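PDB 6FXO: bifunctional autolysin from Staphylococcus aureus subsp. aureus Mu50, which probably cleaves the glycan strands of cell-wall peptidoglycan as a family 73 glycoside hydrolase (N-acetylglucosaminidase), in an autolysin also classed as an N-acetylmuramoyl-L-alanine amidase. Local coordinates for residues 49-54 with 239-244; 63-68 with 105-110; 69-74 with 231-236; 193-198 with 214-219. One frame throughout, in Å; residues are numbered along the deposited sequence.

Interaction 1 (49-54 with 239-244); sequences MDTKRL and DIPQYK
The Y243 ring turns an edge to M49: the carbonyl O of M49 lies near the ring plane, 4.0 Å from Y243 CE2. The methyl CG2 of T51 reaches the same ring carbon obliquely. Within the helix start, the guanidinium of R53 has L54 CD2 over one face, displaced toward the rim.

T51 is the hub. Its chi1 of 71° sets OG1 between the backbone N and the carbonyl carbon and points it at the strand, 3.1 Å from P241 O, a possible hydrogen bond. A water 3.2 Å from T51 OG1 also accepts, weakly, from Y243 N. T51 CB rests 4.1 Å from I240 CG2, while T51 CG2 packs against P241 CD at 4.0 Å.

D50 is the N-cap of helix 51-56. Its carbonyl O takes both R53 N and L54 N, and OD2 adds a weak bond from R53 N.

This joins the start of a short helix to the C-terminal strand 237-242, and Y196 of helix 195-200 ties the two together, its OH hydrogen-bonded to both M49 O and Y243 OH. Chemically, methyls and ring carbons make up most of the contact; the T51 hydroxyl gives the carbonyl of buried P241 a possible donor, and one water sits close to both T51 OG1 and Y243 N.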
loop_
_atom_site.group_PDB
_atom_site.type_symbol
_atom_site.label_atom_id
_atom_site.label_comp_id
_atom_site.label_asym_id
_atom_site.label_seq_id
_atom_site.Cartn_x
_atom_site.Cartn_y
_atom_site.Cartn_z
ATOM N N MET A 49 0.148 -17.739 2.861
ATOM C CA MET A 49 1.584 -17.488 2.605
ATOM C C MET A 49 2.175 -18.157 1.360
ATOM O O MET A 49 3.228 -17.762 0.828
ATOM C CB MET A 49 2.379 -18.033 3.801
ATOM C CG MET A 49 2.515 -17.094 4.932
ATOM S SD MET A 49 3.380 -17.935 6.292
ATOM C CE MET A 49 4.773 -18.494 5.501
ATOM N N ASP A 50 1.495 -19.156 0.909
ATOM C CA ASP A 50 1.902 -19.929 -0.240
ATOM C C ASP A 50 1.984 -19.117 -1.464
ATOM O O ASP A 50 1.069 -19.095 -2.247
ATOM C CB ASP A 50 0.967 -21.146 -0.378
ATOM C CG ASP A 50 1.324 -22.080 -1.512
ATOM O OD1 ASP A 50 2.418 -22.673 -1.468
ATOM O OD2 ASP A 50 0.481 -22.268 -2.407
ATOM N N THR A 51 3.120 -18.480 -1.665
ATOM C CA THR A 51 3.238 -17.647 -2.873
ATOM C C THR A 51 2.977 -18.421 -4.148
ATOM O O THR A 51 2.638 -17.807 -5.153
ATOM C CB THR A 51 4.627 -17.083 -3.073
ATOM O OG1 THR A 51 5.470 -18.160 -3.448
ATOM C CG2 THR A 51 5.169 -16.392 -1.867
ATOM N N LYS A 52 3.181 -19.732 -4.159
ATOM C CA LYS A 52 2.911 -20.410 -5.389
ATOM C C LYS A 52 1.452 -20.262 -5.745
ATOM O O LYS A 52 1.104 -20.193 -6.917
ATOM C CB LYS A 52 3.316 -21.898 -5.390
ATOM C CG LYS A 52 3.726 -22.540 -6.766
ATOM C CD LYS A 52 3.526 -21.755 -8.136
ATOM C CE LYS A 52 4.035 -22.538 -9.369
ATOM N NZ LYS A 52 4.002 -21.794 -10.703
ATOM N N ARG A 53 0.595 -20.200 -4.727
ATOM C CA ARG A 53 -0.809 -20.048 -5.032
ATOM C C ARG A 53 -1.119 -18.586 -5.349
ATOM O O ARG A 53 -1.831 -18.335 -6.314
ATOM C CB ARG A 53 -1.693 -20.523 -3.866
ATOM C CG ARG A 53 -3.092 -19.930 -3.924
ATOM C CD ARG A 53 -3.797 -19.957 -2.586
ATOM N NE ARG A 53 -4.911 -19.007 -2.567
ATOM C CZ ARG A 53 -5.139 -18.172 -1.555
ATOM N NH1 ARG A 53 -4.345 -18.186 -0.478
ATOM N NH2 ARG A 53 -6.165 -17.333 -1.605
ATOM N N LEU A 54 -0.577 -17.617 -4.548
ATOM C CA LEU A 54 -0.850 -16.251 -4.822
ATOM C C LEU A 54 -0.321 -15.808 -6.189
ATOM O O LEU A 54 -1.002 -15.013 -6.812
ATOM C CB LEU A 54 -0.281 -15.413 -3.669
ATOM C CG LEU A 54 -0.522 -16.012 -2.279
ATOM C CD1 LEU A 54 0.329 -15.306 -1.242
ATOM C CD2 LEU A 54 -2.012 -15.942 -1.925
ATOM N N ASP A 239 7.903 -9.198 -7.584
ATOM C CA ASP A 239 8.956 -9.875 -6.793
ATOM C C ASP A 239 8.312 -10.930 -5.942
ATOM O O ASP A 239 7.661 -10.594 -4.968
ATOM C CB ASP A 239 9.564 -8.811 -5.848
ATOM C CG ASP A 239 10.889 -9.102 -5.157
ATOM O OD1 ASP A 239 11.139 -10.280 -4.813
ATOM O OD2 ASP A 239 11.617 -8.133 -4.843
ATOM N N ILE A 240 8.512 -12.192 -6.308
ATOM C CA ILE A 240 7.995 -13.358 -5.677
ATOM C C ILE A 240 8.985 -14.245 -4.883
ATOM O O ILE A 240 9.939 -14.793 -5.430
ATOM C CB ILE A 240 7.269 -14.164 -6.802
ATOM C CG1 ILE A 240 6.274 -13.254 -7.588
ATOM C CG2 ILE A 240 6.543 -15.381 -6.241
ATOM C CD1 ILE A 240 5.672 -13.923 -8.849
ATOM N N PRO A 241 8.810 -14.307 -3.571
ATOM C CA PRO A 241 9.689 -15.152 -2.742
ATOM C C PRO A 241 9.517 -16.618 -3.123
ATOM O O PRO A 241 8.382 -16.987 -3.427
ATOM C CB PRO A 241 9.165 -14.932 -1.316
ATOM C CG PRO A 241 8.457 -13.596 -1.366
ATOM C CD PRO A 241 7.834 -13.557 -2.743
ATOM N N GLN A 242 10.557 -17.470 -3.100
ATOM C CA GLN A 242 10.253 -18.848 -3.478
ATOM C C GLN A 242 10.704 -19.778 -2.369
ATOM O O GLN A 242 11.755 -19.556 -1.771
ATOM C CB GLN A 242 10.940 -19.255 -4.792
ATOM C CG GLN A 242 10.400 -18.600 -6.059
ATOM C CD GLN A 242 10.549 -19.517 -7.254
ATOM O OE1 GLN A 242 11.647 -19.733 -7.771
ATOM N NE2 GLN A 242 9.433 -20.023 -7.770
ATOM N N TYR A 243 9.902 -20.809 -2.087
ATOM C CA TYR A 243 10.264 -21.759 -1.041
ATOM C C TYR A 243 10.361 -23.128 -1.699
ATOM O O TYR A 243 9.519 -23.441 -2.540
ATOM C CB TYR A 243 9.175 -21.802 0.066
ATOM C CG TYR A 243 8.729 -20.473 0.662
ATOM C CD1 TYR A 243 9.492 -19.824 1.617
ATOM C CD2 TYR A 243 7.525 -19.892 0.286
ATOM C CE1 TYR A 243 9.073 -18.633 2.188
ATOM C CE2 TYR A 243 7.088 -18.692 0.856
ATOM C CZ TYR A 243 7.861 -18.077 1.802
ATOM O OH TYR A 243 7.371 -16.941 2.368
ATOM N N LYS A 244 11.359 -23.947 -1.319
ATOM C CA LYS A 244 11.479 -25.278 -1.936
ATOM C C LYS A 244 12.176 -26.326 -1.052
ATOM O O LYS A 244 11.689 -26.545 0.078
ATOM C CB LYS A 244 12.163 -25.185 -3.325
ATOM C CG LYS A 244 11.183 -24.931 -4.476
ATOM C CD LYS A 244 11.559 -25.600 -5.803
ATOM C CE LYS A 244 10.536 -25.257 -6.869
ATOM N NZ LYS A 244 10.833 -25.877 -8.191
ATOM O OXT LYS A 244 13.184 -26.923 -1.494
HETATM O O HOH W 1 6.788 -21.037 -3.272
#

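Interaction 2 (63-68 with 105-110); sequences QFLRLD and NEVYLI
N105 carries its CG trans to the backbone N (chi1 178°), which swings the amide toward L65; there ND2 meets L65 CD2 at 3.5 Å, the two side chains crossing at about a right angle. L67 has its CG beside the backbone N instead, and its two methyls press on Y108, CD1 being 3.6 Å from Y108 CD1.

The backbones are tied by one short, nearly straight bond, N105 N to L67 O at 2.6 Å (171°), with the donor well above the carbonyl plane. The same N105 is the N-cap of helix 106-116: OD1 accepts from Y108 N at 3.1 Å, in the carbonyl plane, and weakly from V107 N. Its ND2 is hydrogen-bonded to Y228 OH and to a water that donates to R66 O. R66 grips D68 side-on, NE and NH2 each taking one carboxylate oxygen, while NH1 forms a salt bridge with D239 of strand 237-242.

The loop 63-68 thus docks on the start of helix 106-116, with Y228 of helix 216-231 beside L65 and V107, and helix 195-200 against L67.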
loop_
_atom_site.group_PDB
_atom_site.type_symbol
_atom_site.label_atom_id
_atom_site.label_comp_id
_atom_site.label_asym_id
_atom_site.label_seq_id
_atom_site.Cartn_x
_atom_site.Cartn_y
_atom_site.Cartn_z
ATOM N N GLN A 63 0.332 -8.577 -4.537
ATOM C CA GLN A 63 1.041 -8.449 -3.279
ATOM C C GLN A 63 2.541 -8.484 -3.560
ATOM O O GLN A 63 3.330 -8.136 -2.702
ATOM C CB GLN A 63 0.638 -9.511 -2.230
ATOM C CG GLN A 63 0.919 -10.978 -2.533
ATOM C CD GLN A 63 -0.021 -11.740 -1.612
ATOM O OE1 GLN A 63 0.276 -11.910 -0.359
ATOM N NE2 GLN A 63 -1.204 -12.193 -2.232
ATOM N N PHE A 64 2.891 -8.991 -4.713
ATOM C CA PHE A 64 4.295 -9.070 -5.158
ATOM C C PHE A 64 4.688 -7.869 -6.051
ATOM O O PHE A 64 5.824 -7.796 -6.513
ATOM C CB PHE A 64 4.645 -10.372 -5.800
ATOM C CG PHE A 64 4.133 -11.596 -5.094
ATOM C CD1 PHE A 64 4.599 -11.950 -3.795
ATOM C CD2 PHE A 64 3.166 -12.388 -5.681
ATOM C CE1 PHE A 64 4.083 -13.022 -3.170
ATOM C CE2 PHE A 64 2.658 -13.490 -5.014
ATOM C CZ PHE A 64 3.115 -13.803 -3.764
ATOM N N LEU A 65 3.729 -6.968 -6.342
ATOM C CA LEU A 65 4.079 -5.820 -7.170
ATOM C C LEU A 65 5.093 -4.918 -6.358
ATOM O O LEU A 65 4.852 -4.668 -5.184
ATOM C CB LEU A 65 2.815 -4.958 -7.520
ATOM C CG LEU A 65 3.008 -3.640 -8.270
ATOM C CD1 LEU A 65 3.165 -3.903 -9.850
ATOM C CD2 LEU A 65 1.916 -2.581 -7.915
ATOM N N ARG A 66 6.160 -4.404 -6.974
ATOM C CA ARG A 66 7.064 -3.547 -6.229
ATOM C C ARG A 66 6.581 -2.092 -6.160
ATOM O O ARG A 66 6.432 -1.400 -7.148
ATOM C CB ARG A 66 8.511 -3.593 -6.819
ATOM C CG ARG A 66 9.271 -4.925 -6.702
ATOM C CD ARG A 66 10.032 -5.177 -5.362
ATOM N NE ARG A 66 11.146 -4.238 -5.235
ATOM C CZ ARG A 66 12.438 -4.510 -5.441
ATOM N NH1 ARG A 66 12.814 -5.728 -5.801
ATOM N NH2 ARG A 66 13.343 -3.553 -5.342
ATOM N N LEU A 67 6.263 -1.677 -4.941
ATOM C CA LEU A 67 5.769 -0.401 -4.504
ATOM C C LEU A 67 6.824 0.702 -4.498
ATOM O O LEU A 67 6.501 1.875 -4.398
ATOM C CB LEU A 67 5.178 -0.671 -3.068
ATOM C CG LEU A 67 4.015 -1.751 -3.006
ATOM C CD1 LEU A 67 3.446 -1.900 -1.634
ATOM C CD2 LEU A 67 2.804 -1.231 -3.930
ATOM N N ASP A 68 8.099 0.314 -4.532
ATOM C CA ASP A 68 9.211 1.246 -4.537
ATOM C C ASP A 68 9.516 1.607 -5.994
ATOM O O ASP A 68 10.394 2.410 -6.271
ATOM C CB ASP A 68 10.420 0.633 -3.804
ATOM C CG ASP A 68 10.874 -0.697 -4.361
ATOM O OD1 ASP A 68 10.009 -1.550 -4.623
ATOM O OD2 ASP A 68 12.098 -0.917 -4.450
ATOM N N ASN A 105 5.894 3.612 -6.232
ATOM C CA ASN A 105 4.811 3.247 -7.184
ATOM C C ASN A 105 3.662 4.245 -6.989
ATOM O O ASN A 105 3.251 4.520 -5.865
ATOM C CB ASN A 105 4.345 1.769 -6.955
ATOM C CG ASN A 105 3.220 1.322 -7.828
ATOM O OD1 ASN A 105 2.087 1.756 -7.526
ATOM N ND2 ASN A 105 3.406 0.451 -8.917
ATOM N N GLU A 106 3.127 4.734 -8.163
ATOM C CA GLU A 106 2.045 5.688 -8.210
ATOM C C GLU A 106 0.759 5.247 -7.708
ATOM O O GLU A 106 0.085 6.043 -7.065
ATOM C CB GLU A 106 1.857 6.315 -9.639
ATOM C CG GLU A 106 2.540 5.599 -10.789
ATOM C CD GLU A 106 3.912 6.180 -11.130
ATOM O OE1 GLU A 106 3.983 7.114 -11.951
ATOM O OE2 GLU A 106 4.898 5.676 -10.565
ATOM N N VAL A 107 0.372 3.997 -8.020
ATOM C CA VAL A 107 -0.920 3.554 -7.504
ATOM C C VAL A 107 -0.889 3.446 -5.960
ATOM O O VAL A 107 -1.892 3.673 -5.341
ATOM C CB VAL A 107 -1.482 2.274 -8.160
ATOM C CG1 VAL A 107 -1.426 2.387 -9.679
ATOM C CG2 VAL A 107 -0.745 1.036 -7.667
ATOM N N TYR A 108 0.279 3.129 -5.381
ATOM C CA TYR A 108 0.398 3.011 -3.965
ATOM C C TYR A 108 0.221 4.339 -3.333
ATOM O O TYR A 108 -0.338 4.430 -2.222
ATOM C CB TYR A 108 1.753 2.408 -3.577
ATOM C CG TYR A 108 1.978 2.214 -2.088
ATOM C CD1 TYR A 108 1.465 1.104 -1.422
ATOM C CD2 TYR A 108 2.725 3.119 -1.359
ATOM C CE1 TYR A 108 1.698 0.909 -0.080
ATOM C CE2 TYR A 108 2.966 2.928 -0.002
ATOM C CZ TYR A 108 2.450 1.819 0.635
ATOM O OH TYR A 108 2.672 1.609 1.980
ATOM N N LEU A 109 0.695 5.386 -4.047
ATOM C CA LEU A 109 0.554 6.716 -3.484
ATOM C C LEU A 109 -0.879 7.241 -3.568
ATOM O O LEU A 109 -1.343 7.851 -2.605
ATOM C CB LEU A 109 1.474 7.673 -4.215
ATOM C CG LEU A 109 2.012 8.857 -3.480
ATOM C CD1 LEU A 109 3.030 8.401 -2.462
ATOM C CD2 LEU A 109 2.724 9.774 -4.512
ATOM N N ILE A 110 -1.576 7.006 -4.748
ATOM C CA ILE A 110 -2.879 7.484 -4.868
ATOM C C ILE A 110 -3.866 6.714 -3.946
ATOM O O ILE A 110 -4.647 7.377 -3.265
ATOM C CB ILE A 110 -3.274 7.278 -6.341
ATOM C CG1 ILE A 110 -2.523 8.238 -7.252
ATOM C CG2 ILE A 110 -4.861 7.329 -6.574
ATOM C CD1 ILE A 110 -2.780 7.787 -8.713
HETATM O O HOH W 2 6.028 -0.768 -9.548
#

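Interaction 3 (69-74 with 231-236); sequences QPQNIS and IGEVGK
I231, at the end of helix 216-231, touches I73 through CG2, which sits 4.1 Å from I73 CG2. G232 ends that helix as a C-terminal glycine, its phi of 108° turning the chain into the connection to strand 237-242; this connection meets the loop between helices 51-56 and 75-82.

E233 comes next and approaches Q71 from the opposite direction, the carboxylate and amide planes 10° apart. Its OE2 accepts from Q71 NE2 at 3.2 Å, using the anti lone pair, and also lies 3.8 Å from I73 CG2. V234 points its side chain away and works through its carbonyl O, 3.2 Å from the same Q71 NE2 and tilted out of the amide plane by 28°. That amide nitrogen thus serves two oxygens, which supports the modelled amide orientation; Y228 OH bonds Q71 OE1. G235 CA lies 3.6 Å from Q71 OE1, while G235 N is held by Y62 OH.

K236 completes the group. Its chain, bent at chi2, passes across Q71 at about a right angle, CD 3.5 Å from Q71 CD. Its NZ lies 3.3 Å from Q71 NE2, two donors close but not bonded. Both nitrogens turn to E233 OE2, K236 NZ bridging to it at 3.1 Å.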
loop_
_atom_site.group_PDB
_atom_site.type_symbol
_atom_site.label_atom_id
_atom_site.label_comp_id
_atom_site.label_asym_id
_atom_site.label_seq_id
_atom_site.Cartn_x
_atom_site.Cartn_y
_atom_site.Cartn_z
ATOM N N GLN A 69 8.769 1.014 -6.934
ATOM C CA GLN A 69 9.039 1.331 -8.325
ATOM C C GLN A 69 7.994 2.024 -9.112
ATOM O O GLN A 69 6.987 1.439 -9.469
ATOM C CB GLN A 69 9.506 0.105 -9.126
ATOM C CG GLN A 69 10.739 0.464 -9.982
ATOM C CD GLN A 69 11.740 -0.657 -10.194
ATOM O OE1 GLN A 69 12.337 -1.160 -9.241
ATOM N NE2 GLN A 69 12.054 -0.995 -11.456
ATOM N N PRO A 70 8.203 3.283 -9.388
ATOM C CA PRO A 70 7.226 3.991 -10.178
ATOM C C PRO A 70 7.144 3.383 -11.568
ATOM O O PRO A 70 8.110 2.830 -12.070
ATOM C CB PRO A 70 7.782 5.406 -10.255
ATOM C CG PRO A 70 8.663 5.517 -9.097
ATOM C CD PRO A 70 9.302 4.176 -8.981
ATOM N N GLN A 71 5.981 3.457 -12.111
ATOM C CA GLN A 71 5.636 2.984 -13.409
ATOM C C GLN A 71 5.331 4.283 -14.056
ATOM O O GLN A 71 4.882 5.210 -13.401
ATOM C CB GLN A 71 4.363 2.152 -13.346
ATOM C CG GLN A 71 4.293 1.107 -14.428
ATOM C CD GLN A 71 3.054 0.267 -14.284
ATOM O OE1 GLN A 71 2.937 -0.556 -13.391
ATOM N NE2 GLN A 71 2.095 0.448 -15.138
ATOM N N ASN A 72 5.562 4.377 -15.302
ATOM C CA ASN A 72 5.262 5.657 -15.935
ATOM C C ASN A 72 3.851 5.689 -16.410
ATOM O O ASN A 72 3.621 5.786 -17.607
ATOM C CB ASN A 72 6.210 5.931 -17.075
ATOM C CG ASN A 72 7.613 5.857 -16.589
ATOM O OD1 ASN A 72 8.018 6.710 -15.798
ATOM N ND2 ASN A 72 8.415 4.893 -17.006
ATOM N N ILE A 73 2.892 5.613 -15.491
ATOM C CA ILE A 73 1.523 5.643 -15.996
ATOM C C ILE A 73 1.247 7.035 -16.565
ATOM O O ILE A 73 1.699 8.027 -16.003
ATOM C CB ILE A 73 0.502 5.166 -14.923
ATOM C CG1 ILE A 73 1.056 3.897 -14.238
ATOM C CG2 ILE A 73 -0.850 4.827 -15.579
ATOM C CD1 ILE A 73 0.140 3.304 -13.166
ATOM N N SER A 74 0.520 7.117 -17.678
ATOM C CA SER A 74 0.281 8.466 -18.196
ATOM C C SER A 74 -0.500 9.349 -17.221
ATOM O O SER A 74 -1.432 8.868 -16.579
ATOM C CB SER A 74 -0.458 8.382 -19.532
ATOM O OG SER A 74 -1.390 9.433 -19.735
ATOM N N ILE A 231 -7.930 2.500 -13.504
ATOM C CA ILE A 231 -6.996 3.373 -14.105
ATOM C C ILE A 231 -6.703 3.026 -15.489
ATOM O O ILE A 231 -6.524 3.922 -16.274
ATOM C CB ILE A 231 -5.708 3.402 -13.285
ATOM C CG1 ILE A 231 -5.836 4.337 -12.116
ATOM C CG2 ILE A 231 -4.557 3.832 -14.142
ATOM C CD1 ILE A 231 -4.713 4.062 -11.158
ATOM N N GLY A 232 -6.708 1.788 -15.852
ATOM C CA GLY A 232 -6.407 1.521 -17.244
ATOM C C GLY A 232 -5.063 0.910 -17.508
ATOM O O GLY A 232 -4.564 0.933 -18.623
ATOM N N GLU A 233 -4.451 0.393 -16.492
ATOM C CA GLU A 233 -3.172 -0.235 -16.616
ATOM C C GLU A 233 -3.098 -1.500 -15.820
ATOM O O GLU A 233 -4.034 -1.880 -15.139
ATOM C CB GLU A 233 -2.028 0.702 -16.180
ATOM C CG GLU A 233 -0.704 0.386 -16.875
ATOM C CD GLU A 233 -0.214 1.455 -17.838
ATOM O OE1 GLU A 233 -0.848 1.649 -18.881
ATOM O OE2 GLU A 233 0.836 2.043 -17.566
ATOM N N VAL A 234 -1.951 -2.148 -15.926
ATOM C CA VAL A 234 -1.525 -3.398 -15.297
ATOM C C VAL A 234 -0.061 -3.228 -14.741
ATOM O O VAL A 234 0.699 -2.401 -15.247
ATOM C CB VAL A 234 -1.567 -4.537 -16.359
ATOM C CG1 VAL A 234 -1.081 -5.853 -15.768
ATOM C CG2 VAL A 234 -2.966 -4.693 -16.944
ATOM N N GLY A 235 0.311 -3.986 -13.671
ATOM C CA GLY A 235 1.661 -3.885 -13.111
ATOM C C GLY A 235 2.753 -4.483 -13.970
ATOM O O GLY A 235 2.522 -5.416 -14.723
ATOM N N LYS A 236 3.921 -3.985 -13.834
ATOM C CA LYS A 236 5.070 -4.459 -14.588
ATOM C C LYS A 236 6.252 -4.974 -13.813
ATOM O O LYS A 236 7.051 -5.694 -14.395
ATOM C CB LYS A 236 5.572 -3.319 -15.501
ATOM C CG LYS A 236 4.816 -3.156 -16.816
ATOM C CD LYS A 236 4.200 -1.758 -16.923
ATOM C CE LYS A 236 3.607 -1.443 -18.277
ATOM N NZ LYS A 236 2.827 -0.165 -18.268
#

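Interaction 4 (193-198 with 214-219); sequences NTLYKM and VDWANI
A217 is the small bump of this contact: its CB pushes against the first turn of helix 195-200, 3.3 Å from L195 O and 3.8 Å from L195 CB. With only a methyl at A217, the helix starts come very close, the CA atoms of L195 and A217 standing 5.1 Å apart. L195 CB packs on that methyl, L195 CD1 lies 3.8 Å from A217 O, and the L195 side chain goes on to A221 and I224 further along helix 216-231.

The larger projection is W216. With CG trans to the backbone N, its chi1 of -173° carries the six-membered ring into the notch between L195 O and the M198 side chain. L195 O lies at the ring edge, in plane, 3.6 Å from W216 CZ3. M198 CB approaches the same carbon obliquely, at 3.9 Å. M198 SD is at the edge too, 5.3 Å from the centroid of the six-membered ring of W216, a Met-aromatic contact. Y210 stacks on the indole.

The two helix starts are joined mainly by apolar packing. A carbonyl oxygen and a sulfur both face the rim of the indole, whose C-H groups carry slight positive charge, so a weak electrostatic attraction probably adds to the close fit.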
loop_
_atom_site.group_PDB
_atom_site.type_symbol
_atom_site.label_atom_id
_atom_site.label_comp_id
_atom_site.label_asym_id
_atom_site.label_seq_id
_atom_site.Cartn_x
_atom_site.Cartn_y
_atom_site.Cartn_z
ATOM N N ASN A 193 9.219 -3.872 0.318
ATOM C CA ASN A 193 8.610 -3.292 -0.878
ATOM C C ASN A 193 7.434 -3.921 -1.596
ATOM O O ASN A 193 7.138 -3.498 -2.703
ATOM C CB ASN A 193 9.647 -2.869 -1.912
ATOM C CG ASN A 193 10.820 -3.768 -2.125
ATOM O OD1 ASN A 193 10.675 -4.966 -2.362
ATOM N ND2 ASN A 193 12.038 -3.236 -2.226
ATOM N N THR A 194 6.823 -4.947 -1.043
ATOM C CA THR A 194 5.685 -5.553 -1.707
ATOM C C THR A 194 4.791 -5.858 -0.575
ATOM O O THR A 194 5.296 -6.067 0.528
ATOM C CB THR A 194 6.020 -6.882 -2.346
ATOM O OG1 THR A 194 6.712 -7.666 -1.363
ATOM C CG2 THR A 194 6.795 -6.735 -3.604
ATOM N N LEU A 195 3.502 -5.950 -0.830
ATOM C CA LEU A 195 2.612 -6.258 0.297
ATOM C C LEU A 195 2.965 -7.635 1.007
ATOM O O LEU A 195 2.644 -7.799 2.137
ATOM C CB LEU A 195 1.094 -6.250 -0.088
ATOM C CG LEU A 195 0.559 -5.040 -0.939
ATOM C CD1 LEU A 195 -0.676 -5.378 -1.657
ATOM C CD2 LEU A 195 0.381 -3.783 -0.117
ATOM N N TYR A 196 3.596 -8.556 0.329
ATOM C CA TYR A 196 3.910 -9.788 0.937
ATOM C C TYR A 196 5.084 -9.552 1.961
ATOM O O TYR A 196 5.019 -10.039 3.084
ATOM C CB TYR A 196 4.353 -10.804 -0.122
ATOM C CG TYR A 196 4.468 -12.226 0.368
ATOM C CD1 TYR A 196 5.641 -12.695 0.969
ATOM C CD2 TYR A 196 3.411 -13.114 0.232
ATOM C CE1 TYR A 196 5.744 -14.016 1.427
ATOM C CE2 TYR A 196 3.504 -14.423 0.678
ATOM C CZ TYR A 196 4.670 -14.868 1.272
ATOM O OH TYR A 196 4.735 -16.161 1.686
ATOM N N LYS A 197 6.124 -8.795 1.570
ATOM C CA LYS A 197 7.224 -8.542 2.456
ATOM C C LYS A 197 6.700 -7.763 3.652
ATOM O O LYS A 197 7.196 -7.970 4.772
ATOM C CB LYS A 197 8.369 -7.789 1.754
ATOM C CG LYS A 197 9.202 -8.657 0.748
ATOM C CD LYS A 197 10.019 -7.727 -0.213
ATOM C CE LYS A 197 11.140 -8.317 -1.099
ATOM N NZ LYS A 197 11.703 -7.351 -2.146
ATOM N N MET A 198 5.690 -6.897 3.427
ATOM C CA MET A 198 5.170 -6.130 4.575
ATOM C C MET A 198 4.443 -6.992 5.593
ATOM O O MET A 198 4.454 -6.644 6.768
ATOM C CB MET A 198 4.282 -4.936 4.189
ATOM C CG MET A 198 4.876 -4.052 3.176
ATOM S SD MET A 198 3.713 -2.791 2.665
ATOM C CE MET A 198 4.714 -1.864 1.580
ATOM N N VAL A 214 -3.792 -12.776 8.423
ATOM C CA VAL A 214 -3.120 -13.545 7.437
ATOM C C VAL A 214 -3.525 -13.254 6.096
ATOM O O VAL A 214 -2.847 -13.681 5.145
ATOM C CB VAL A 214 -3.326 -15.038 7.780
ATOM C CG1 VAL A 214 -2.864 -15.293 9.243
ATOM C CG2 VAL A 214 -4.825 -15.413 7.611
ATOM N N ASP A 215 -4.666 -12.535 5.977
ATOM C CA ASP A 215 -5.235 -12.135 4.705
ATOM C C ASP A 215 -4.914 -10.699 4.331
ATOM O O ASP A 215 -5.279 -10.269 3.224
ATOM C CB ASP A 215 -6.776 -12.387 4.648
ATOM C CG ASP A 215 -7.112 -13.847 4.436
ATOM O OD1 ASP A 215 -6.749 -14.399 3.349
ATOM O OD2 ASP A 215 -7.779 -14.435 5.323
ATOM N N TRP A 216 -4.238 -9.978 5.227
ATOM C CA TRP A 216 -3.894 -8.588 4.932
ATOM C C TRP A 216 -3.163 -8.281 3.576
ATOM O O TRP A 216 -3.474 -7.237 3.057
ATOM C CB TRP A 216 -3.001 -8.097 6.055
ATOM C CG TRP A 216 -2.680 -6.557 5.985
ATOM C CD1 TRP A 216 -3.387 -5.527 6.556
ATOM C CD2 TRP A 216 -1.584 -5.939 5.249
ATOM N NE1 TRP A 216 -2.804 -4.296 6.228
ATOM C CE2 TRP A 216 -1.698 -4.542 5.416
ATOM C CE3 TRP A 216 -0.525 -6.463 4.496
ATOM C CZ2 TRP A 216 -0.780 -3.651 4.856
ATOM C CZ3 TRP A 216 0.418 -5.597 3.971
ATOM C CH2 TRP A 216 0.284 -4.196 4.159
ATOM N N ALA A 217 -2.198 -9.125 3.046
ATOM C CA ALA A 217 -1.563 -8.753 1.776
ATOM C C ALA A 217 -2.552 -9.112 0.675
ATOM O O ALA A 217 -2.539 -8.471 -0.400
ATOM C CB ALA A 217 -0.166 -9.447 1.530
ATOM N N ASN A 218 -3.326 -10.178 0.905
ATOM C CA ASN A 218 -4.322 -10.577 -0.108
ATOM C C ASN A 218 -5.449 -9.510 -0.248
ATOM O O ASN A 218 -5.888 -9.197 -1.354
ATOM C CB ASN A 218 -5.028 -11.921 0.207
ATOM C CG ASN A 218 -4.144 -13.109 0.415
ATOM O OD1 ASN A 218 -3.192 -13.301 -0.348
ATOM N ND2 ASN A 218 -4.458 -14.024 1.353
ATOM N N ILE A 219 -5.879 -8.947 0.867
ATOM C CA ILE A 219 -6.927 -7.958 0.761
ATOM C C ILE A 219 -6.401 -6.744 0.056
ATOM O O ILE A 219 -7.038 -6.283 -0.888
ATOM C CB ILE A 219 -7.478 -7.630 2.163
ATOM C CG1 ILE A 219 -8.402 -8.739 2.640
ATOM C CG2 ILE A 219 -8.165 -6.260 2.227
ATOM C CD1 ILE A 219 -8.664 -8.469 4.087
#

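How the interactions relate
Along the chain the segments come in the order 49-54, 63-68, 69-74, 105-110, 193-198, 214-219, 231-236 and 239-244. Interactions 2 and 3 are close, centres about 9 Å apart, and meet where E106 OE2 accepts from Q71 N. The centre of interaction 4 lies about 12 Å from those of 1 and 2. D239 binds R66 of interaction 2 and K197 of interaction 4 in salt bridges. Helix 216-231 starts in interaction 4 and ends in interaction 3, after which strand 237-242 runs into interaction 1. The contacts thus link the loop between helices 51-56 and 75-82, helices 106-116, 195-200 and 216-231, and strand 237-242, itself paired in parallel with strand 4-9.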